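Local coordinates for probable transcriptional regulator, TetR family protein (Rhodococcus sp., PDB 3BJB) that probably binds regulatory DNA and controls transcription as an all-helical member of the TetR family, at residues D76-M81 with R140-I145; D97-V102 with Q144-A149. All coordinates share one frame; numbering follows the deposited sequence.

Interaction 1: D76-M81 with R140-I145; sequences DQIDRM and RAFRQI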
ATOM      1  N   ASP B  76     -16.441   8.552  -2.053  1.00 65.12           N
ATOM      2  CA  ASP B  76     -17.057   9.837  -1.685  1.00 64.56           C
ATOM      3  C   ASP B  76     -16.006  10.928  -1.422  1.00 64.17           C
ATOM      4  O   ASP B  76     -16.205  12.092  -1.776  1.00 64.38           O
ATOM      5  CB  ASP B  76     -17.959   9.669  -0.455  1.00 64.90           C
ATOM      6  CG  ASP B  76     -18.521  11.003   0.066  1.00 64.99           C
ATOM      7  OD1 ASP B  76     -19.376  11.633  -0.619  1.00 64.16           O
ATOM      8  OD2 ASP B  76     -18.106  11.401   1.181  1.00 64.59           O
ATOM      9  N   GLN B  77     -14.882  10.543  -0.831  1.00 63.25           N
ATOM     10  CA  GLN B  77     -13.853  11.504  -0.432  1.00 63.83           C
ATOM     11  C   GLN B  77     -12.946  11.908  -1.575  1.00 64.31           C
ATOM     12  O   GLN B  77     -12.371  12.991  -1.575  1.00 63.74           O
ATOM     13  CB  GLN B  77     -13.034  10.944   0.726  1.00 63.76           C
ATOM     14  CG  GLN B  77     -13.820  10.961   2.013  1.00 63.29           C
ATOM     15  CD  GLN B  77     -13.707  12.288   2.682  1.00 63.31           C
ATOM     16  OE1 GLN B  77     -12.584  12.767   2.929  1.00 62.80           O
ATOM     17  NE2 GLN B  77     -14.854  12.909   2.980  1.00 62.53           N
ATOM     18  N   ILE B  78     -12.814  11.011  -2.535  1.00 65.78           N
ATOM     19  CA  ILE B  78     -12.132  11.298  -3.759  1.00 68.14           C
ATOM     20  C   ILE B  78     -13.040  12.179  -4.610  1.00 69.19           C
ATOM     21  O   ILE B  78     -12.562  13.116  -5.244  1.00 69.36           O
ATOM     22  CB  ILE B  78     -11.730  10.003  -4.502  1.00 68.72           C
ATOM     23  CG1 ILE B  78     -10.464   9.422  -3.869  1.00 69.05           C
ATOM     24  CG2 ILE B  78     -11.530  10.276  -6.015  1.00 69.50           C
ATOM     25  CD1 ILE B  78     -10.186   7.958  -4.279  1.00 69.60           C
ATOM     26  N   ASP B  79     -14.341  11.901  -4.599  1.00 70.89           N
ATOM     27  CA  ASP B  79     -15.289  12.725  -5.353  1.00 72.44           C
ATOM     28  C   ASP B  79     -15.289  14.141  -4.804  1.00 73.86           C
ATOM     29  O   ASP B  79     -15.373  15.098  -5.568  1.00 73.01           O
ATOM     30  CB  ASP B  79     -16.717  12.158  -5.299  1.00 72.52           C
ATOM     31  CG  ASP B  79     -16.904  10.885  -6.148  1.00 72.83           C
ATOM     32  OD1 ASP B  79     -16.044  10.569  -7.014  1.00 72.22           O
ATOM     33  OD2 ASP B  79     -17.941  10.200  -5.939  1.00 72.46           O
ATOM     34  N   ARG B  80     -15.169  14.257  -3.478  1.00 75.85           N
ATOM     35  CA  ARG B  80     -15.290  15.538  -2.783  1.00 78.10           C
ATOM     36  C   ARG B  80     -14.091  16.436  -3.018  1.00 79.29           C
ATOM     37  O   ARG B  80     -14.226  17.654  -3.037  1.00 78.75           O
ATOM     38  CB  ARG B  80     -15.430  15.321  -1.282  1.00 79.00           C
ATOM     39  CG  ARG B  80     -16.477  16.186  -0.589  1.00 80.68           C
ATOM     40  CD  ARG B  80     -17.688  15.322  -0.157  1.00 81.91           C
ATOM     41  NE  ARG B  80     -18.472  15.917   0.936  1.00 83.10           N
ATOM     42  CZ  ARG B  80     -18.276  15.698   2.240  1.00 83.46           C
ATOM     43  NH1 ARG B  80     -17.312  14.884   2.665  1.00 83.38           N
ATOM     44  NH2 ARG B  80     -19.059  16.302   3.130  1.00 84.02           N
HETATM   45  N   MSE B  81     -12.917  15.835  -3.178  1.00 81.66           N
HETATM   46  CA  MSE B  81     -11.687  16.607  -3.300  1.00 84.52           C
HETATM   47  C   MSE B  81     -11.470  17.016  -4.748  1.00 83.84           C
HETATM   48  O   MSE B  81     -10.810  18.027  -5.023  1.00 83.45           O
HETATM   49  CB  MSE B  81     -10.480  15.851  -2.708  1.00 88.93           C
HETATM   50  CG  MSE B  81      -9.796  14.797  -3.610  1.00 93.32           C
HETATM   51 SE   MSE B  81      -8.447  15.566  -4.860  1.00 99.49          SE
HETATM   52  CE  MSE B  81      -7.499  16.706  -3.573  1.00 97.50           C
ATOM     53  N   ARG B 140     -10.660   4.728 -10.900  1.00 61.28           N
ATOM     54  CA  ARG B 140     -11.331   5.456 -11.965  1.00 62.24           C
ATOM     55  C   ARG B 140     -11.573   6.915 -11.586  1.00 62.05           C
ATOM     56  O   ARG B 140     -11.267   7.833 -12.368  1.00 60.56           O
ATOM     57  CB  ARG B 140     -12.659   4.781 -12.335  1.00 61.91           C
ATOM     58  CG  ARG B 140     -12.544   3.479 -13.132  1.00 62.50           C
ATOM     59  CD  ARG B 140     -13.931   3.059 -13.747  1.00 63.32           C
ATOM     60  NE  ARG B 140     -14.904   2.756 -12.688  1.00 64.14           N
ATOM     61  CZ  ARG B 140     -16.228   2.730 -12.815  1.00 63.98           C
ATOM     62  NH1 ARG B 140     -16.824   2.963 -13.991  1.00 65.77           N
ATOM     63  NH2 ARG B 140     -16.966   2.442 -11.751  1.00 63.22           N
ATOM     64  N   ALA B 141     -12.098   7.129 -10.379  1.00 62.32           N
ATOM     65  CA  ALA B 141     -12.470   8.474  -9.949  1.00 62.20           C
ATOM     66  C   ALA B 141     -11.212   9.277  -9.866  1.00 62.03           C
ATOM     67  O   ALA B 141     -11.185  10.435 -10.239  1.00 62.01           O
ATOM     68  CB  ALA B 141     -13.176   8.458  -8.612  1.00 61.97           C
ATOM     69  N   PHE B 142     -10.155   8.621  -9.425  1.00 63.02           N
ATOM     70  CA  PHE B 142      -8.899   9.284  -9.227  1.00 64.18           C
ATOM     71  C   PHE B 142      -8.306   9.677 -10.552  1.00 63.10           C
ATOM     72  O   PHE B 142      -8.226  10.854 -10.894  1.00 64.10           O
ATOM     73  CB  PHE B 142      -7.957   8.390  -8.442  1.00 68.04           C
ATOM     74  CG  PHE B 142      -7.098   9.146  -7.524  1.00 69.71           C
ATOM     75  CD1 PHE B 142      -5.796   8.750  -7.285  1.00 71.07           C
ATOM     76  CD2 PHE B 142      -7.575  10.312  -6.934  1.00 71.08           C
ATOM     77  CE1 PHE B 142      -4.957   9.505  -6.431  1.00 73.24           C
ATOM     78  CE2 PHE B 142      -6.761  11.100  -6.079  1.00 72.42           C
ATOM     79  CZ  PHE B 142      -5.447  10.693  -5.812  1.00 72.42           C
ATOM     80  N   ARG B 143      -7.930   8.671 -11.312  1.00 60.94           N
ATOM     81  CA  ARG B 143      -7.547   8.821 -12.674  1.00 59.88           C
ATOM     82  C   ARG B 143      -8.268   9.976 -13.427  1.00 60.56           C
ATOM     83  O   ARG B 143      -7.616  10.699 -14.195  1.00 60.83           O
ATOM     84  CB  ARG B 143      -7.784   7.484 -13.352  1.00 60.03           C
ATOM     85  CG  ARG B 143      -7.081   7.248 -14.660  1.00 59.82           C
ATOM     86  CD  ARG B 143      -7.789   6.124 -15.363  1.00 60.16           C
ATOM     87  NE  ARG B 143      -9.182   6.516 -15.588  1.00 61.32           N
ATOM     88  CZ  ARG B 143     -10.169   5.675 -15.891  1.00 62.12           C
ATOM     89  NH1 ARG B 143      -9.937   4.360 -15.998  1.00 61.79           N
ATOM     90  NH2 ARG B 143     -11.402   6.151 -16.067  1.00 62.59           N
ATOM     91  N   GLN B 144      -9.587  10.149 -13.236  1.00 59.43           N
ATOM     92  CA  GLN B 144     -10.315  11.254 -13.902  1.00 58.03           C
ATOM     93  C   GLN B 144     -10.083  12.652 -13.324  1.00 57.34           C
ATOM     94  O   GLN B 144     -10.340  13.644 -13.996  1.00 57.00           O
ATOM     95  CB  GLN B 144     -11.826  11.012 -13.953  1.00 58.37           C
ATOM     96  CG  GLN B 144     -12.285  10.260 -15.161  1.00 59.63           C
ATOM     97  CD  GLN B 144     -12.120  11.039 -16.459  1.00 60.61           C
ATOM     98  OE1 GLN B 144     -12.240  10.466 -17.536  1.00 61.48           O
ATOM     99  NE2 GLN B 144     -11.859  12.345 -16.367  1.00 60.90           N
ATOM    100  N   ILE B 145      -9.658  12.744 -12.071  1.00 57.35           N
ATOM    101  CA  ILE B 145      -9.373  14.046 -11.494  1.00 58.03           C
ATOM    102  C   ILE B 145      -8.073  14.575 -12.056  1.00 59.41           C
ATOM    103  O   ILE B 145      -7.929  15.784 -12.281  1.00 59.92           O
ATOM    104  CB  ILE B 145      -9.294  13.997  -9.973  1.00 58.09           C
ATOM    105  CG1 ILE B 145     -10.679  13.695  -9.398  1.00 57.44           C
ATOM    106  CG2 ILE B 145      -8.719  15.333  -9.399  1.00 57.01           C
ATOM    107  CD1 ILE B 145     -10.666  13.482  -7.907  1.00 57.31           C
TER
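Ile78 holds CG2 anti to its backbone nitrogen (chi1 -80°), which carries that methyl toward helix 134-150, where it meets CD1 of Ile145, brought across to helix 66-86 by an extended CG1 branch (chi2 174°). The two helices belong to the all-helical TetR fold, in which a helix that follows the helix-turn-helix, here predicted at residues 44-63, joins the DNA-binding region to the C-terminal domain. Their local axes run almost parallel, at 12°, and come no nearer than 9.5 Å, so the gap is bridged by side chains. Ile78 and Phe142 lie level, their CA atoms 6.7 Å apart.

The Ile78 methyl is the focus, with three partners on the facing helix. CG2 of Ile78 rests 3.6 Å from CB of Ala141, which marks the tightest point between apolar side chains here. CD1 of Ile145 crosses the same methyl at a slant, 3.8 Å from CG2 of Ile78. The ring of Phe142 offers CD2 to CG2 of Ile78 at 4.1 Å, CG2 approaching the ring obliquely; that ring also meets Trp170 and touches Leu103 and Val167, so Phe142 is buried between neighbouring helices. From the solvent-exposed side chain of Asp79, OD1 comes to 3.9 Å from CB of Ala141, a contact without polar pairing. Selenomethionine Met81 adds a peripheral touch, SE to CD1 of Ile145 at 4.3 Å, while its side chain also reaches Arg105 and Ala106 on helix 95-111. The closest approach of all involves backbone: CD1 of Ile145 sits 3.3 Å from the carbonyl O of Ile78.

Interaction 2: D97-V102 with Q144-A149; sequences DAVYNV and QIMLDA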
ATOM      1  N   ASP B  97       2.858  18.948 -13.900  1.00 65.12           N
ATOM      2  CA  ASP B  97       2.659  19.876 -12.810  1.00 65.58           C
ATOM      3  C   ASP B  97       1.246  19.891 -12.216  1.00 64.12           C
ATOM      4  O   ASP B  97       1.059  19.885 -10.981  1.00 62.97           O
ATOM      5  CB  ASP B  97       2.926  21.257 -13.347  1.00 69.80           C
ATOM      6  CG  ASP B  97       3.481  22.149 -12.325  1.00 73.72           C
ATOM      7  OD1 ASP B  97       2.677  22.941 -11.754  1.00 75.00           O
ATOM      8  OD2 ASP B  97       4.721  22.029 -12.091  1.00 75.90           O
ATOM      9  N   ALA B  98       0.251  19.970 -13.091  1.00 61.46           N
ATOM     10  CA  ALA B  98      -1.112  20.032 -12.640  1.00 60.93           C
ATOM     11  C   ALA B  98      -1.403  18.760 -11.834  1.00 60.57           C
ATOM     12  O   ALA B  98      -2.118  18.783 -10.828  1.00 60.99           O
ATOM     13  CB  ALA B  98      -2.048  20.173 -13.809  1.00 59.50           C
ATOM     14  N   VAL B  99      -0.804  17.667 -12.269  1.00 59.64           N
ATOM     15  CA  VAL B  99      -1.080  16.371 -11.700  1.00 60.24           C
ATOM     16  C   VAL B  99      -0.365  16.301 -10.364  1.00 60.44           C
ATOM     17  O   VAL B  99      -0.926  15.913  -9.355  1.00 60.37           O
ATOM     18  CB  VAL B  99      -0.663  15.240 -12.666  1.00 59.98           C
ATOM     19  CG1 VAL B  99      -0.796  13.922 -11.995  1.00 59.61           C
ATOM     20  CG2 VAL B  99      -1.536  15.271 -13.944  1.00 59.18           C
ATOM     21  N   TYR B 100       0.866  16.757 -10.350  1.00 61.50           N
ATOM     22  CA  TYR B 100       1.528  17.016  -9.094  1.00 61.50           C
ATOM     23  C   TYR B 100       0.650  17.795  -8.114  1.00 61.84           C
ATOM     24  O   TYR B 100       0.587  17.448  -6.950  1.00 63.13           O
ATOM     25  CB  TYR B 100       2.818  17.780  -9.327  1.00 61.54           C
ATOM     26  CG  TYR B 100       3.502  18.035  -8.038  1.00 62.64           C
ATOM     27  CD1 TYR B 100       3.915  16.961  -7.237  1.00 62.50           C
ATOM     28  CD2 TYR B 100       3.710  19.332  -7.574  1.00 62.02           C
ATOM     29  CE1 TYR B 100       4.544  17.160  -6.042  1.00 62.48           C
ATOM     30  CE2 TYR B 100       4.355  19.550  -6.356  1.00 62.94           C
ATOM     31  CZ  TYR B 100       4.772  18.449  -5.596  1.00 62.79           C
ATOM     32  OH  TYR B 100       5.396  18.609  -4.381  1.00 63.11           O
ATOM     33  N   ASN B 101      -0.007  18.859  -8.567  1.00 62.62           N
ATOM     34  CA  ASN B 101      -0.796  19.703  -7.661  1.00 63.08           C
ATOM     35  C   ASN B 101      -2.008  18.998  -7.044  1.00 63.53           C
ATOM     36  O   ASN B 101      -2.399  19.310  -5.918  1.00 64.43           O
ATOM     37  CB  ASN B 101      -1.249  21.013  -8.326  1.00 62.73           C
ATOM     38  CG  ASN B 101      -0.095  21.985  -8.606  1.00 64.07           C
ATOM     39  OD1 ASN B 101      -0.095  22.668  -9.642  1.00 64.71           O
ATOM     40  ND2 ASN B 101       0.880  22.063  -7.696  1.00 63.35           N
ATOM     41  N   VAL B 102      -2.623  18.080  -7.781  1.00 63.01           N
ATOM     42  CA  VAL B 102      -3.745  17.341  -7.224  1.00 63.04           C
ATOM     43  C   VAL B 102      -3.261  16.360  -6.149  1.00 63.26           C
ATOM     44  O   VAL B 102      -3.907  16.192  -5.099  1.00 63.18           O
ATOM     45  CB  VAL B 102      -4.614  16.598  -8.317  1.00 63.26           C
ATOM     46  CG1 VAL B 102      -4.741  17.401  -9.559  1.00 61.78           C
ATOM     47  CG2 VAL B 102      -4.070  15.221  -8.651  1.00 63.97           C
ATOM     48  N   GLN B 144      -9.587  10.149 -13.236  1.00 59.43           N
ATOM     49  CA  GLN B 144     -10.315  11.254 -13.902  1.00 58.03           C
ATOM     50  C   GLN B 144     -10.083  12.652 -13.324  1.00 57.34           C
ATOM     51  O   GLN B 144     -10.340  13.644 -13.996  1.00 57.00           O
ATOM     52  CB  GLN B 144     -11.826  11.012 -13.953  1.00 58.37           C
ATOM     53  CG  GLN B 144     -12.285  10.260 -15.161  1.00 59.63           C
ATOM     54  CD  GLN B 144     -12.120  11.039 -16.459  1.00 60.61           C
ATOM     55  OE1 GLN B 144     -12.240  10.466 -17.536  1.00 61.48           O
ATOM     56  NE2 GLN B 144     -11.859  12.345 -16.367  1.00 60.90           N
ATOM     57  N   ILE B 145      -9.658  12.744 -12.071  1.00 57.35           N
ATOM     58  CA  ILE B 145      -9.373  14.046 -11.494  1.00 58.03           C
ATOM     59  C   ILE B 145      -8.073  14.575 -12.056  1.00 59.41           C
ATOM     60  O   ILE B 145      -7.929  15.784 -12.281  1.00 59.92           O
ATOM     61  CB  ILE B 145      -9.294  13.997  -9.973  1.00 58.09           C
ATOM     62  CG1 ILE B 145     -10.679  13.695  -9.398  1.00 57.44           C
ATOM     63  CG2 ILE B 145      -8.719  15.333  -9.399  1.00 57.01           C
ATOM     64  CD1 ILE B 145     -10.666  13.482  -7.907  1.00 57.31           C
HETATM   65  N   MSE B 146      -7.151  13.647 -12.292  1.00 61.42           N
HETATM   66  CA  MSE B 146      -5.806  13.938 -12.752  1.00 64.80           C
HETATM   67  C   MSE B 146      -5.839  14.221 -14.238  1.00 59.93           C
HETATM   68  O   MSE B 146      -5.242  15.191 -14.719  1.00 58.00           O
HETATM   69  CB  MSE B 146      -4.885  12.752 -12.473  1.00 66.54           C
HETATM   70  CG  MSE B 146      -4.848  12.302 -11.015  1.00 71.07           C
HETATM   71 SE   MSE B 146      -3.674  10.712 -10.801  0.90 77.18          SE
HETATM   72  CE  MSE B 146      -2.054  11.638 -10.304  1.00 74.88           C
ATOM     73  N   LEU B 147      -6.542  13.359 -14.958  1.00 57.26           N
ATOM     74  CA  LEU B 147      -6.798  13.576 -16.355  1.00 55.52           C
ATOM     75  C   LEU B 147      -7.362  14.976 -16.547  1.00 53.61           C
ATOM     76  O   LEU B 147      -6.840  15.729 -17.350  1.00 52.59           O
ATOM     77  CB  LEU B 147      -7.723  12.492 -16.905  1.00 56.13           C
ATOM     78  CG  LEU B 147      -7.172  11.449 -17.899  1.00 56.75           C
ATOM     79  CD1 LEU B 147      -5.655  11.519 -18.194  1.00 56.00           C
ATOM     80  CD2 LEU B 147      -7.572  10.037 -17.525  1.00 56.70           C
ATOM     81  N   ASP B 148      -8.354  15.348 -15.743  1.00 52.80           N
ATOM     82  CA  ASP B 148      -9.001  16.641 -15.867  1.00 53.68           C
ATOM     83  C   ASP B 148      -8.057  17.773 -15.498  1.00 53.48           C
ATOM     84  O   ASP B 148      -7.972  18.789 -16.188  1.00 52.03           O
ATOM     85  CB  ASP B 148     -10.274  16.679 -15.022  1.00 54.95           C
ATOM     86  CG  ASP B 148     -11.475  16.007 -15.718  1.00 56.19           C
ATOM     87  OD1 ASP B 148     -11.408  15.684 -16.924  1.00 56.62           O
ATOM     88  OD2 ASP B 148     -12.514  15.814 -15.059  1.00 56.99           O
ATOM     89  N   ALA B 149      -7.332  17.582 -14.408  1.00 53.46           N
ATOM     90  CA  ALA B 149      -6.400  18.597 -13.966  1.00 54.30           C
ATOM     91  C   ALA B 149      -5.342  18.826 -15.040  1.00 54.44           C
ATOM     92  O   ALA B 149      -4.948  19.957 -15.285  1.00 54.59           O
ATOM     93  CB  ALA B 149      -5.753  18.208 -12.642  1.00 54.09           C
TER
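Met146, Val102 and Ala149 lose the most surface to this contact, and Val102 touches the other two with separate branches. Its CG1 stands 3.3 Å from CB of Ala149, a close methyl-to-methyl approach. Its CG2 lies 3.8 Å from CG of selenomethionine Met146, whose chain passes Val102 at about a right angle. The rotation that divides the branches this way (chi1 -37°) leaves CG2 between the backbone N and the carbonyl carbon, with CG1 anti to that carbon. Val102 also makes a looser touch with Ile145, CB to CG2 at 4.4 Å.

The packing joins helix 95-111 to helix 134-150, two helices of the TetR C-terminal domain, which in this family commonly forms the ligand-binding and dimerisation part. The segments point in largely opposite directions, crossing at 138° with a closest axis separation of 8.5 Å. The backbones come close at two places: the CA atoms of Val99 and Met146 are 5.4 Å apart, and CB of Ala98 faces the carbonyl O of Ala149 at 3.3 Å. CB of Ala149 also touches Phe85 of helix 66-86, which covers that side of the contact.

Met146 turns about its CG-SE bond (chi3 95°), which brings CE toward Val99; the modelled separation of CE and Val99 CG1 is too short to be trusted, so the detail of that touch is doubtful. A sounder contact is CG2 of Val99 with the carbonyl O of Met146 at 3.8 Å. Leu166 of helix 157-179 touches both Val99 and Met146.

Overall arrangement
From the N terminus, the chain passes the predicted helix-turn-helix and enters helix 66-86, which supplies the first side of interaction 1. Helix 95-111 comes next and supplies the first side of interaction 2. Both loops close on helix 134-150: interaction 1 spans 58 intervening residues to reach it, interaction 2 spans 41 and ends one turn further on. The loops therefore cross in a staggered way, overlapping at Gln144 and Ile145. Their centres lie about 11 Å apart, and CE of Met81 joins them, packing 3.9 Å from the carbonyl O of Val102. Helix 134-150 thus meets two successive helices, tying the helix after the DNA-binding motif to the C-terminal domain.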